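Long-range contacts in ribonucleoside-diphosphate reductase subunit beta (PDB 6ZJK), which houses the iron centre of ribonucleotide reductase and, as in related R2 subunits, probably supplies the radical used to turn ribonucleotides into deoxyribonucleotides: residues A[47-51]-A[124-128]; A[62-67]-A[129-133]; A[95-100]-A[214-218]; A[143-147]-A[230-234]; A[197-201]-A[310-314]. One frame throughout, in Å; residues are numbered along the deposited sequence.

Contact 1 (A[47-51]-A[124-128]); sequences NLREW and AEVSS
NH1 of R49 lies over A124 and is gripped by two oxygens, one from its own loop and one from the second subunit. It donates to N47 O at 2.8 Å and makes a salt bridge with E112 of that subunit. N47 O, the backbone oxygen, sits in the guanidinium plane, with an N-H...O angle of 143°. This is the N-terminal loop of the ferritin-like R2 fold, laid on the first turn of helix 124-151 at the subunit interface. NH2 has its own salt bridge, to E138 of the second subunit, so the guanidinium is held flat between backbone and carboxylates. A124 CB sits over one face of that group and also meets L48 O at 3.8 Å. A bend at the second torsion of R49 (chi2 57°) brings the end of the chain back to the helix. There NH2 passes S127 CB at 3.9 Å. S128 OG lies nearby but bonds to E138 of the second subunit. Further along, the W51 indole carries E125 CB over one face, while the E125 carboxylate turns off to T37 and to the amides of K55 and Y56. On the same indole, CZ2 reaches S128 CB at 3.6 Å.

Contact 2 (A[62-67]-A[129-133]); sequences FYRTML and LLNIQ
Segments 62-67 and 129-133 run almost parallel, 15° apart in N-to-C direction, with axes 10.6 Å from each other and Y63 nearest L129. Helix 58-68 is thereby packed along helix 124-151 of the ferritin-like R2 bundle, a helix that supplies iron ligands. The contact is buried and apolar. L129 and I132, one turn apart, fill the space between the helices. L129 works at backbone level. Its CD2 lies 3.6 Å from Y63 N, and both of its methyls touch F62 CB. The F62 ring itself leads away and meets W58. I132 reaches further. Its CD1 approaches CD2 of the Y63 ring at 3.8 Å and CD1 of L67 at 4.0 Å, and the I132 side chain crosses both at about a right angle. With CG anti to the backbone N (chi1 178°), Y63 brings its ring within reach of this methyl. The hydroxyl end runs on into the dimer interface, where OH is hydrogen-bonded to Q142 of the second subunit. I132 also packs on F135 of that subunit. M66 closes the other end. Its chain is extended as far as SD and then turns at chi3 (100°), which puts CE beside the second helix. CE meets I132 CG2 at 4.1 Å and L129 O at the same distance. Q133 comes next, with its side chain about 4 Å from an iron ion and packed on ligand H241. M66 CE ends 4.4 Å from Q133 CB.

Contact 3 (A[95-100]-A[214-218]); sequences AFDKII and FFYTL
I99 lays its CD1 over one face of the F214 ring. The methyl is 3.9 Å from the ring centroid and 26° off the normal, a CH-pi contact shifted toward CG, the nearest ring atom. L218 CG of the same helix lies over the opposite face, so the F214 ring is sandwiched between the two aliphatic groups. F214 holds its CG anti to the backbone N, which sends the ring across to the other helix. Its far end meets A95, with CE1 3.5 Å from A95 CB. F215 lies beside it and has F214 CD2 over its centre. At the rim of F215, CE1 meets F96 CE2 at 3.6 Å. These two rings form an oblique pair, with planes 79° apart and centroids 5.8 Å apart. I99 serves this ring too, through CG2, which is 3.6 Å from F215 CE2. Helices 90-118 and 190-220 of the ferritin-like R2 bundle run antiparallel here, 149° apart, with segment axes 11.6 Å from each other. F215 stacks on F231 of helix 225-255. I99 rests on V286 of helix 262-287, and I100 on I160 of helix 154-161.

Contact 4 (A[143-147]-A[230-234]); sequences SYSYI and IFKYI
Aromatic and aliphatic contacts join Y144, I147 and S143 to helix 225-255, and the nearby hydroxyls bond elsewhere. The two segments are antiparallel within 3°, with axes 12.0 Å apart. Both helices belong to the ferritin-like R2 bundle, and both bring iron ligands: E137 and H140 on one, E238 and H241 on the other. The aromatic pair is Y144 with F231. Their planes are near parallel, 23° apart, but slid so far that the rings barely overlap. The closest atoms are Y144 CE1 and F231 CZ, 3.7 Å apart. F231 goes on to stack with F215. The aliphatic contacts centre on two isoleucines. I147 and I230 reach toward each other tip to tip, with I147 CG1 3.7 Å from I230 CD1. The same CD1 lies at the edge of the Y146 ring, 4.1 Å from CD2. I230 CG2 packs on S143 CB at 4.0 Å. Two hydroxyls lie close to apolar groups and find their partners elsewhere. S143 OG stands between its backbone N and carbonyl carbon (chi1 75°) and bonds to the carbonyl of H140. Y144 OH is hydrogen-bonded to OD2 of the iron ligand D107. Y144 comes four residues after H140, as does the radical tyrosine of class I R2 proteins, and probably has that role. F208 packs on Y144, and F212 lies behind, on F231 and I234; such apolar surroundings are consistent with it. I234 CD1 touches the phenol at both CE1 and OH, the latter at 3.6 Å.

Contact 5 (A[197-201]-A[310-314]); sequences IMANY and RLVAI
Y201 points its ring edge-on at the backbone of R310, and the hydroxyl donates to R310 O at 2.8 Å. The contact joins helix 190-220 of the ferritin-like R2 bundle, which also carries the iron ligand E204, to the C-terminal end of helix 296-313. Y201 CG is anti to the backbone N (chi1 -177°), which sends the ring across. R310 O then lies in the ring plane. The approach to the carbonyl is from the side, at a C=O...O angle of 113°, with OH tilted 21° from the carbonyl plane. Here the helix is ending. I314 N bonds to L311 O, three residues back, and R310 O takes the tyrosine hydroxyl. Q246 also bonds to that hydroxyl, so it has two partners. The R310 side chain leads away, to the carbonyl of G205 and to a cation-pi contact with Y209. I314 slides past Y201 in the opposite direction, with CG2 near CZ and CD1 3.8 Å from CE2. M198 and I314 cross obliquely. A bend at chi2 carries the methionine sulfur over, and M198 SD ends 4.0 Å from I314 CD1.

The five contacts join parts of one all-helical subunit that holds the iron centre. Contacts 1 and 2 share helix 124-151 and touch, with centres 12 Å apart. Both also reach the second subunit, so this end of the bundle is part of the dimer interface. Contacts 3 and 4 form a second touching pair, also 12 Å apart, across the chain's centre from contact 5. Helix 124-151 returns in contact 4, and helix 190-220 serves contacts 3 and 5. Along the chain, contacts 1 and 2 interleave, and both close before contact 4 opens. Contacts 3, 4 and 5 cross one another. Helices distant in sequence are therefore interlocked in the bundle that carries the metal site.

Contact 1 (A[47-51]-A[124-128])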
# COMPACT_ATOMS: atom_id res chain seq x y z
N ASN A 47 6.45 -3.62 15.59
CA ASN A 47 6.07 -3.42 14.17
C ASN A 47 6.63 -4.50 13.26
O ASN A 47 6.53 -4.35 12.04
CB ASN A 47 6.48 -2.07 13.59
CG ASN A 47 5.88 -0.91 14.32
OD1 ASN A 47 4.78 -1.01 14.86
ND2 ASN A 47 6.60 0.21 14.37
N LEU A 48 7.18 -5.57 13.78
CA LEU A 48 7.66 -6.61 12.92
C LEU A 48 6.52 -7.47 12.43
O LEU A 48 5.61 -7.72 13.13
CB LEU A 48 8.69 -7.46 13.62
CG LEU A 48 10.02 -6.83 14.01
CD1 LEU A 48 10.69 -7.69 15.05
CD2 LEU A 48 10.94 -6.71 12.82
N ARG A 49 6.63 -7.95 11.22
CA ARG A 49 5.61 -8.76 10.64
C ARG A 49 5.90 -10.21 10.91
O ARG A 49 6.75 -10.81 10.33
CB ARG A 49 5.54 -8.51 9.14
CG ARG A 49 4.62 -7.41 8.65
CD ARG A 49 4.90 -6.06 9.22
NE ARG A 49 4.04 -5.04 8.67
CZ ARG A 49 3.92 -3.83 9.16
NH1 ARG A 49 4.61 -3.48 10.19
NH2 ARG A 49 3.11 -2.97 8.64
N GLU A 50 5.16 -10.76 11.85
CA GLU A 50 5.29 -12.14 12.24
C GLU A 50 3.92 -12.76 12.18
O GLU A 50 3.23 -12.85 13.12
CB GLU A 50 5.93 -12.23 13.62
CG GLU A 50 7.28 -11.58 13.68
CD GLU A 50 7.94 -11.49 15.02
OE1 GLU A 50 7.33 -11.59 16.06
OE2 GLU A 50 9.10 -11.25 14.99
N TRP A 51 3.56 -13.30 11.05
CA TRP A 51 2.25 -13.85 10.87
C TRP A 51 1.82 -15.06 11.72
O TRP A 51 0.67 -15.40 11.72
CB TRP A 51 1.98 -14.12 9.40
CG TRP A 51 1.67 -12.90 8.64
CD1 TRP A 51 2.54 -12.13 7.99
CD2 TRP A 51 0.40 -12.28 8.48
NE1 TRP A 51 1.92 -11.08 7.44
CE2 TRP A 51 0.60 -11.15 7.72
CE3 TRP A 51 -0.87 -12.58 8.92
CZ2 TRP A 51 -0.42 -10.30 7.39
CZ3 TRP A 51 -1.88 -11.75 8.58
CH2 TRP A 51 -1.65 -10.63 7.82
N ALA A 124 0.31 -5.26 13.94
CA ALA A 124 0.92 -5.32 12.62
C ALA A 124 0.07 -6.11 11.63
O ALA A 124 0.05 -5.79 10.44
CB ALA A 124 2.32 -5.94 12.70
N GLU A 125 -0.64 -7.13 12.10
CA GLU A 125 -1.44 -7.92 11.17
C GLU A 125 -2.61 -7.10 10.62
O GLU A 125 -3.05 -7.34 9.49
CB GLU A 125 -1.94 -9.21 11.83
CG GLU A 125 -2.95 -9.02 12.99
CD GLU A 125 -2.29 -8.96 14.37
OE1 GLU A 125 -1.18 -8.40 14.48
OE2 GLU A 125 -2.89 -9.47 15.34
N VAL A 126 -3.10 -6.11 11.37
CA VAL A 126 -4.12 -5.19 10.87
C VAL A 126 -3.52 -4.14 9.93
O VAL A 126 -4.16 -3.74 8.95
CB VAL A 126 -4.90 -4.54 12.03
CG1 VAL A 126 -5.96 -3.50 11.49
CG2 VAL A 126 -5.59 -5.61 12.88
N SER A 127 -2.34 -3.62 10.28
CA SER A 127 -1.64 -2.68 9.40
C SER A 127 -1.31 -3.30 8.04
O SER A 127 -1.35 -2.61 7.01
CB SER A 127 -0.39 -2.15 10.07
OG SER A 127 -0.75 -1.15 11.00
N SER A 128 -0.91 -4.57 8.02
CA SER A 128 -0.74 -5.24 6.74
C SER A 128 -2.00 -5.16 5.90
O SER A 128 -1.95 -4.87 4.71
CB SER A 128 -0.33 -6.69 6.94
OG SER A 128 0.95 -6.74 7.53

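Contact 2 (A[62-67]-A[129-133])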
# COMPACT_ATOMS: atom_id res chain seq x y z
N PHE A 62 -8.50 -12.89 5.88
CA PHE A 62 -8.69 -11.68 5.13
C PHE A 62 -7.49 -11.45 4.20
O PHE A 62 -7.67 -11.03 3.10
CB PHE A 62 -8.93 -10.46 6.00
CG PHE A 62 -10.27 -10.42 6.69
CD1 PHE A 62 -11.08 -11.50 6.72
CD2 PHE A 62 -10.66 -9.32 7.32
CE1 PHE A 62 -12.28 -11.44 7.37
CE2 PHE A 62 -11.84 -9.24 7.96
CZ PHE A 62 -12.65 -10.31 8.00
N TYR A 63 -6.28 -11.76 4.64
CA TYR A 63 -5.09 -11.63 3.84
C TYR A 63 -5.24 -12.50 2.66
O TYR A 63 -5.09 -12.08 1.57
CB TYR A 63 -3.86 -12.01 4.64
CG TYR A 63 -2.57 -11.96 3.91
CD1 TYR A 63 -2.12 -13.02 3.22
CD2 TYR A 63 -1.81 -10.86 3.93
CE1 TYR A 63 -0.93 -12.97 2.57
CE2 TYR A 63 -0.64 -10.80 3.28
CZ TYR A 63 -0.22 -11.86 2.59
OH TYR A 63 0.91 -11.81 1.97
N ARG A 64 -5.61 -13.73 2.86
CA ARG A 64 -5.72 -14.66 1.79
C ARG A 64 -6.72 -14.27 0.73
O ARG A 64 -6.44 -14.29 -0.42
CB ARG A 64 -6.01 -16.02 2.36
CG ARG A 64 -6.11 -17.16 1.42
CD ARG A 64 -6.35 -18.44 2.19
NE ARG A 64 -5.10 -19.11 2.50
CZ ARG A 64 -4.57 -19.23 3.70
NH1 ARG A 64 -5.16 -18.75 4.77
NH2 ARG A 64 -3.42 -19.87 3.85
N THR A 65 -7.90 -13.88 1.18
CA THR A 65 -8.99 -13.49 0.34
C THR A 65 -8.64 -12.29 -0.53
O THR A 65 -8.88 -12.27 -1.67
CB THR A 65 -10.19 -13.14 1.22
OG1 THR A 65 -10.68 -14.32 1.80
CG2 THR A 65 -11.24 -12.55 0.43
N MET A 66 -8.05 -11.30 0.09
CA MET A 66 -7.69 -10.09 -0.57
C MET A 66 -6.71 -10.34 -1.69
O MET A 66 -6.88 -9.86 -2.75
CB MET A 66 -7.17 -9.08 0.40
CG MET A 66 -8.24 -8.48 1.24
SD MET A 66 -7.71 -7.39 2.46
CE MET A 66 -7.98 -5.80 1.78
N LEU A 67 -5.70 -11.14 -1.44
CA LEU A 67 -4.78 -11.47 -2.47
C LEU A 67 -5.38 -12.25 -3.60
O LEU A 67 -5.00 -12.03 -4.70
CB LEU A 67 -3.61 -12.23 -1.91
CG LEU A 67 -2.33 -11.50 -1.68
CD1 LEU A 67 -2.47 -10.28 -0.86
CD2 LEU A 67 -1.31 -12.40 -1.06
N LEU A 129 -3.15 -5.42 6.49
CA LEU A 129 -4.38 -5.41 5.72
C LEU A 129 -4.75 -4.03 5.22
O LEU A 129 -5.22 -3.89 4.17
CB LEU A 129 -5.53 -6.07 6.47
CG LEU A 129 -5.47 -7.51 6.96
CD1 LEU A 129 -6.56 -7.84 7.94
CD2 LEU A 129 -5.42 -8.53 5.90
N LEU A 130 -4.53 -3.03 6.02
CA LEU A 130 -4.82 -1.68 5.55
C LEU A 130 -3.90 -1.26 4.41
O LEU A 130 -4.32 -0.50 3.52
CB LEU A 130 -4.73 -0.67 6.70
CG LEU A 130 -5.79 -0.76 7.81
CD1 LEU A 130 -5.34 0.05 9.00
CD2 LEU A 130 -7.14 -0.26 7.33
N ASN A 131 -2.64 -1.73 4.42
CA ASN A 131 -1.73 -1.45 3.31
C ASN A 131 -2.19 -2.15 2.04
O ASN A 131 -2.07 -1.59 0.94
CB ASN A 131 -0.31 -1.93 3.65
CG ASN A 131 0.40 -1.04 4.65
OD1 ASN A 131 0.07 0.12 4.82
ND2 ASN A 131 1.44 -1.59 5.28
N ILE A 132 -2.73 -3.33 2.15
CA ILE A 132 -3.24 -3.99 0.99
C ILE A 132 -4.47 -3.20 0.49
O ILE A 132 -4.69 -3.07 -0.66
CB ILE A 132 -3.66 -5.40 1.29
CG1 ILE A 132 -2.48 -6.23 1.78
CG2 ILE A 132 -4.22 -6.06 0.08
CD1 ILE A 132 -2.83 -7.64 2.16
N GLN A 133 -5.25 -2.67 1.41
CA GLN A 133 -6.41 -1.91 1.06
C GLN A 133 -5.96 -0.71 0.29
O GLN A 133 -6.50 -0.46 -0.71
CB GLN A 133 -7.21 -1.48 2.28
CG GLN A 133 -8.51 -0.79 1.98
CD GLN A 133 -9.30 -0.36 3.20
OE1 GLN A 133 -9.05 -0.73 4.32
NE2 GLN A 133 -10.29 0.44 2.94

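Contact 3 (A[95-100]-A[214-218])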
# COMPACT_ATOMS: atom_id res chain seq x y z
N ALA A 95 -25.21 12.19 -15.84
CA ALA A 95 -25.07 11.37 -14.64
C ALA A 95 -23.72 10.66 -14.62
O ALA A 95 -23.02 10.67 -13.61
CB ALA A 95 -26.22 10.36 -14.56
N PHE A 96 -23.30 10.10 -15.76
CA PHE A 96 -22.03 9.39 -15.88
C PHE A 96 -20.84 10.28 -15.52
O PHE A 96 -19.94 9.85 -14.77
CB PHE A 96 -21.91 8.81 -17.30
CG PHE A 96 -20.64 8.02 -17.55
CD1 PHE A 96 -19.46 8.68 -17.90
CD2 PHE A 96 -20.63 6.64 -17.50
CE1 PHE A 96 -18.27 7.97 -18.14
CE2 PHE A 96 -19.44 5.91 -17.73
CZ PHE A 96 -18.27 6.58 -18.05
N ASP A 97 -20.78 11.50 -16.06
CA ASP A 97 -19.64 12.38 -15.81
C ASP A 97 -19.51 12.74 -14.33
O ASP A 97 -18.42 12.70 -13.77
CB ASP A 97 -19.78 13.67 -16.65
CG ASP A 97 -19.76 13.41 -18.16
OD1 ASP A 97 -19.61 12.24 -18.58
OD2 ASP A 97 -19.90 14.39 -18.95
N LYS A 98 -20.63 13.10 -13.69
CA LYS A 98 -20.55 13.55 -12.30
C LYS A 98 -20.22 12.41 -11.34
O LYS A 98 -19.52 12.61 -10.34
CB LYS A 98 -21.85 14.24 -11.89
CG LYS A 98 -22.03 15.60 -12.57
CD LYS A 98 -23.47 16.04 -12.56
CE LYS A 98 -23.65 17.27 -13.44
NZ LYS A 98 -22.77 18.37 -12.97
N ILE A 99 -20.74 11.22 -11.60
CA ILE A 99 -20.55 10.12 -10.68
C ILE A 99 -19.11 9.63 -10.71
O ILE A 99 -18.47 9.45 -9.67
CB ILE A 99 -21.53 8.98 -11.01
CG1 ILE A 99 -22.96 9.35 -10.58
CG2 ILE A 99 -21.07 7.69 -10.40
CD1 ILE A 99 -23.99 8.43 -11.15
N ILE A 100 -18.58 9.43 -11.92
CA ILE A 100 -17.23 8.89 -12.00
C ILE A 100 -16.20 9.93 -11.54
O ILE A 100 -15.15 9.57 -11.00
CB ILE A 100 -16.96 8.34 -13.41
CG1 ILE A 100 -15.87 7.27 -13.34
CG2 ILE A 100 -16.60 9.43 -14.35
CD1 ILE A 100 -15.87 6.31 -14.49
N PHE A 214 -25.79 2.83 -10.34
CA PHE A 214 -25.94 3.54 -11.60
C PHE A 214 -25.37 2.73 -12.76
O PHE A 214 -26.04 2.54 -13.79
CB PHE A 214 -25.27 4.93 -11.54
CG PHE A 214 -25.22 5.63 -12.89
CD1 PHE A 214 -26.37 6.20 -13.42
CD2 PHE A 214 -24.03 5.73 -13.61
CE1 PHE A 214 -26.35 6.84 -14.66
CE2 PHE A 214 -23.99 6.36 -14.86
CZ PHE A 214 -25.16 6.91 -15.38
N PHE A 215 -24.12 2.25 -12.62
CA PHE A 215 -23.47 1.53 -13.71
C PHE A 215 -24.16 0.20 -13.98
O PHE A 215 -24.32 -0.18 -15.15
CB PHE A 215 -21.98 1.37 -13.40
CG PHE A 215 -21.28 2.68 -13.34
CD1 PHE A 215 -20.96 3.36 -14.50
CD2 PHE A 215 -21.02 3.29 -12.12
CE1 PHE A 215 -20.36 4.61 -14.45
CE2 PHE A 215 -20.42 4.53 -12.05
CZ PHE A 215 -20.09 5.20 -13.22
N TYR A 216 -24.65 -0.47 -12.92
CA TYR A 216 -25.43 -1.69 -13.14
C TYR A 216 -26.75 -1.37 -13.84
O TYR A 216 -27.21 -2.16 -14.68
CB TYR A 216 -25.69 -2.41 -11.81
CG TYR A 216 -24.42 -2.86 -11.07
CD1 TYR A 216 -23.20 -2.99 -11.75
CD2 TYR A 216 -24.45 -3.18 -9.71
CE1 TYR A 216 -22.04 -3.38 -11.09
CE2 TYR A 216 -23.28 -3.59 -9.03
CZ TYR A 216 -22.08 -3.70 -9.72
OH TYR A 216 -20.92 -4.10 -9.05
N THR A 217 -27.38 -0.24 -13.50
CA THR A 217 -28.63 0.13 -14.17
C THR A 217 -28.39 0.40 -15.65
O THR A 217 -29.23 0.05 -16.49
CB THR A 217 -29.29 1.34 -13.50
OG1 THR A 217 -29.75 0.96 -12.19
CG2 THR A 217 -30.49 1.83 -14.30
N LEU A 218 -27.25 1.04 -16.01
CA LEU A 218 -26.93 1.22 -17.43
C LEU A 218 -26.75 -0.12 -18.12
O LEU A 218 -27.39 -0.40 -19.15
CB LEU A 218 -25.67 2.08 -17.60
CG LEU A 218 -25.75 3.60 -17.38
CD1 LEU A 218 -24.43 4.26 -17.76
CD2 LEU A 218 -26.92 4.18 -18.19

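Contact 4 (A[143-147]-A[230-234])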
# COMPACT_ATOMS: atom_id res chain seq x y z
N SER A 143 -8.31 2.52 -12.69
CA SER A 143 -9.40 1.97 -13.48
C SER A 143 -10.21 3.08 -14.15
O SER A 143 -10.82 2.83 -15.20
CB SER A 143 -10.33 1.09 -12.62
OG SER A 143 -11.16 1.87 -11.77
N TYR A 144 -10.37 4.16 -13.44
CA TYR A 144 -11.17 5.27 -13.91
C TYR A 144 -10.41 5.99 -15.02
O TYR A 144 -10.99 6.35 -15.97
CB TYR A 144 -11.61 6.23 -12.80
CG TYR A 144 -12.29 5.57 -11.60
CD1 TYR A 144 -13.16 4.53 -11.78
CD2 TYR A 144 -12.04 5.97 -10.33
CE1 TYR A 144 -13.76 3.93 -10.72
CE2 TYR A 144 -12.64 5.37 -9.26
CZ TYR A 144 -13.50 4.35 -9.47
OH TYR A 144 -14.06 3.74 -8.43
N SER A 145 -9.12 6.19 -14.86
CA SER A 145 -8.30 6.76 -15.92
C SER A 145 -8.36 5.88 -17.17
O SER A 145 -8.40 6.40 -18.30
CB SER A 145 -6.86 6.94 -15.45
OG SER A 145 -6.64 8.25 -14.93
N TYR A 146 -8.32 4.58 -16.98
CA TYR A 146 -8.38 3.65 -18.06
C TYR A 146 -9.71 3.73 -18.80
O TYR A 146 -9.72 3.67 -19.97
CB TYR A 146 -8.13 2.24 -17.60
CG TYR A 146 -8.43 1.17 -18.59
CD1 TYR A 146 -7.82 1.14 -19.79
CD2 TYR A 146 -9.27 0.17 -18.30
CE1 TYR A 146 -8.08 0.15 -20.67
CE2 TYR A 146 -9.53 -0.82 -19.18
CZ TYR A 146 -8.94 -0.82 -20.37
OH TYR A 146 -9.19 -1.80 -21.25
N ILE A 147 -10.82 3.80 -18.08
CA ILE A 147 -12.14 3.94 -18.73
C ILE A 147 -12.19 5.22 -19.58
O ILE A 147 -12.56 5.19 -20.76
CB ILE A 147 -13.28 3.90 -17.70
CG1 ILE A 147 -13.42 2.49 -17.11
CG2 ILE A 147 -14.61 4.38 -18.34
CD1 ILE A 147 -14.35 2.40 -15.89
N ILE A 230 -15.87 -3.82 -14.90
CA ILE A 230 -14.89 -3.20 -14.01
C ILE A 230 -15.50 -2.89 -12.65
O ILE A 230 -14.88 -3.16 -11.61
CB ILE A 230 -14.29 -1.94 -14.67
CG1 ILE A 230 -13.38 -2.34 -15.84
CG2 ILE A 230 -13.49 -1.12 -13.67
CD1 ILE A 230 -12.79 -1.14 -16.63
N PHE A 231 -16.74 -2.36 -12.61
CA PHE A 231 -17.31 -2.01 -11.31
C PHE A 231 -17.65 -3.24 -10.47
O PHE A 231 -17.66 -3.14 -9.24
CB PHE A 231 -18.53 -1.07 -11.47
CG PHE A 231 -18.12 0.38 -11.60
CD1 PHE A 231 -17.74 1.10 -10.47
CD2 PHE A 231 -18.02 0.99 -12.85
CE1 PHE A 231 -17.29 2.43 -10.57
CE2 PHE A 231 -17.58 2.33 -12.98
CZ PHE A 231 -17.22 3.05 -11.84
N LYS A 232 -17.93 -4.40 -11.08
CA LYS A 232 -18.09 -5.62 -10.29
C LYS A 232 -16.81 -5.99 -9.57
O LYS A 232 -16.85 -6.49 -8.44
CB LYS A 232 -18.55 -6.78 -11.18
CG LYS A 232 -19.98 -6.65 -11.70
CD LYS A 232 -20.26 -7.79 -12.67
CE LYS A 232 -21.65 -7.70 -13.25
NZ LYS A 232 -21.98 -8.87 -14.11
N TYR A 233 -15.65 -5.78 -10.21
CA TYR A 233 -14.39 -6.09 -9.53
C TYR A 233 -14.15 -5.14 -8.37
O TYR A 233 -13.71 -5.57 -7.29
CB TYR A 233 -13.22 -6.04 -10.53
CG TYR A 233 -13.09 -7.29 -11.35
CD1 TYR A 233 -12.39 -8.40 -10.85
CD2 TYR A 233 -13.66 -7.39 -12.60
CE1 TYR A 233 -12.27 -9.56 -11.59
CE2 TYR A 233 -13.53 -8.54 -13.37
CZ TYR A 233 -12.83 -9.62 -12.85
OH TYR A 233 -12.70 -10.77 -13.60
N ILE A 234 -14.51 -3.91 -8.55
CA ILE A 234 -14.35 -2.94 -7.52
C ILE A 234 -15.29 -3.27 -6.36
O ILE A 234 -14.93 -3.14 -5.26
CB ILE A 234 -14.66 -1.54 -8.02
CG1 ILE A 234 -13.74 -1.14 -9.17
CG2 ILE A 234 -14.51 -0.53 -6.94
CD1 ILE A 234 -13.80 0.31 -9.48

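Contact 5 (A[197-201]-A[310-314])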
# COMPACT_ATOMS: atom_id res chain seq x y z
N ILE A 197 -12.89 6.67 11.63
CA ILE A 197 -13.05 5.29 11.33
C ILE A 197 -14.45 5.06 10.86
O ILE A 197 -14.68 4.37 9.95
CB ILE A 197 -12.75 4.39 12.54
CG1 ILE A 197 -11.31 4.53 12.99
CG2 ILE A 197 -13.10 2.97 12.25
CD1 ILE A 197 -10.31 3.88 12.13
N MET A 198 -15.39 5.70 11.50
CA MET A 198 -16.78 5.57 11.14
C MET A 198 -17.02 6.21 9.78
O MET A 198 -17.75 5.72 9.01
CB MET A 198 -17.66 6.10 12.29
CG MET A 198 -19.14 5.93 12.19
SD MET A 198 -19.85 4.35 12.00
CE MET A 198 -21.43 4.75 11.39
N ALA A 199 -16.33 7.30 9.49
CA ALA A 199 -16.43 7.96 8.19
C ALA A 199 -16.04 7.03 7.07
O ALA A 199 -16.73 6.92 6.10
CB ALA A 199 -15.57 9.16 8.18
N ASN A 200 -14.93 6.34 7.22
CA ASN A 200 -14.51 5.37 6.28
C ASN A 200 -15.54 4.34 6.02
O ASN A 200 -15.77 4.00 4.93
CB ASN A 200 -13.36 4.61 6.88
CG ASN A 200 -12.07 4.92 6.26
OD1 ASN A 200 -11.79 4.47 5.20
ND2 ASN A 200 -11.27 5.68 6.94
N TYR A 201 -16.12 3.79 7.08
CA TYR A 201 -17.14 2.76 6.98
C TYR A 201 -18.33 3.25 6.18
O TYR A 201 -18.81 2.60 5.33
CB TYR A 201 -17.53 2.24 8.39
CG TYR A 201 -18.52 1.13 8.45
CD1 TYR A 201 -18.31 -0.02 7.79
CD2 TYR A 201 -19.66 1.23 9.20
CE1 TYR A 201 -19.22 -1.01 7.81
CE2 TYR A 201 -20.57 0.22 9.24
CZ TYR A 201 -20.33 -0.89 8.56
OH TYR A 201 -21.17 -1.90 8.53
N ARG A 310 -25.82 -1.86 7.35
CA ARG A 310 -24.51 -1.41 7.83
C ARG A 310 -24.51 -1.18 9.33
O ARG A 310 -23.56 -1.58 10.02
CB ARG A 310 -24.10 -0.12 7.10
CG ARG A 310 -24.15 -0.21 5.60
CD ARG A 310 -23.33 -1.37 5.05
NE ARG A 310 -23.28 -1.33 3.58
CZ ARG A 310 -23.50 -2.38 2.79
NH1 ARG A 310 -23.78 -3.56 3.32
NH2 ARG A 310 -23.44 -2.24 1.47
N LEU A 311 -25.57 -0.57 9.87
CA LEU A 311 -25.61 -0.28 11.30
C LEU A 311 -25.75 -1.55 12.12
O LEU A 311 -25.06 -1.72 13.14
CB LEU A 311 -26.75 0.70 11.61
CG LEU A 311 -26.51 2.17 11.22
CD1 LEU A 311 -27.67 3.05 11.67
CD2 LEU A 311 -25.22 2.72 11.77
N VAL A 312 -26.60 -2.48 11.68
CA VAL A 312 -26.81 -3.78 12.30
C VAL A 312 -25.48 -4.51 12.47
O VAL A 312 -25.24 -5.21 13.47
CB VAL A 312 -27.80 -4.61 11.46
CG1 VAL A 312 -27.58 -6.10 11.70
CG2 VAL A 312 -29.23 -4.21 11.78
N ALA A 313 -24.69 -4.43 11.40
CA ALA A 313 -23.42 -5.16 11.30
C ALA A 313 -22.37 -4.67 12.29
O ALA A 313 -21.40 -5.39 12.55
CB ALA A 313 -22.87 -5.08 9.89
N ILE A 314 -22.53 -3.47 12.84
CA ILE A 314 -21.65 -3.02 13.92
C ILE A 314 -22.41 -2.88 15.24
O ILE A 314 -21.97 -2.16 16.14
CB ILE A 314 -20.91 -1.73 13.53
CG1 ILE A 314 -21.88 -0.64 13.07
CG2 ILE A 314 -19.95 -2.01 12.38
CD1 ILE A 314 -21.23 0.70 12.93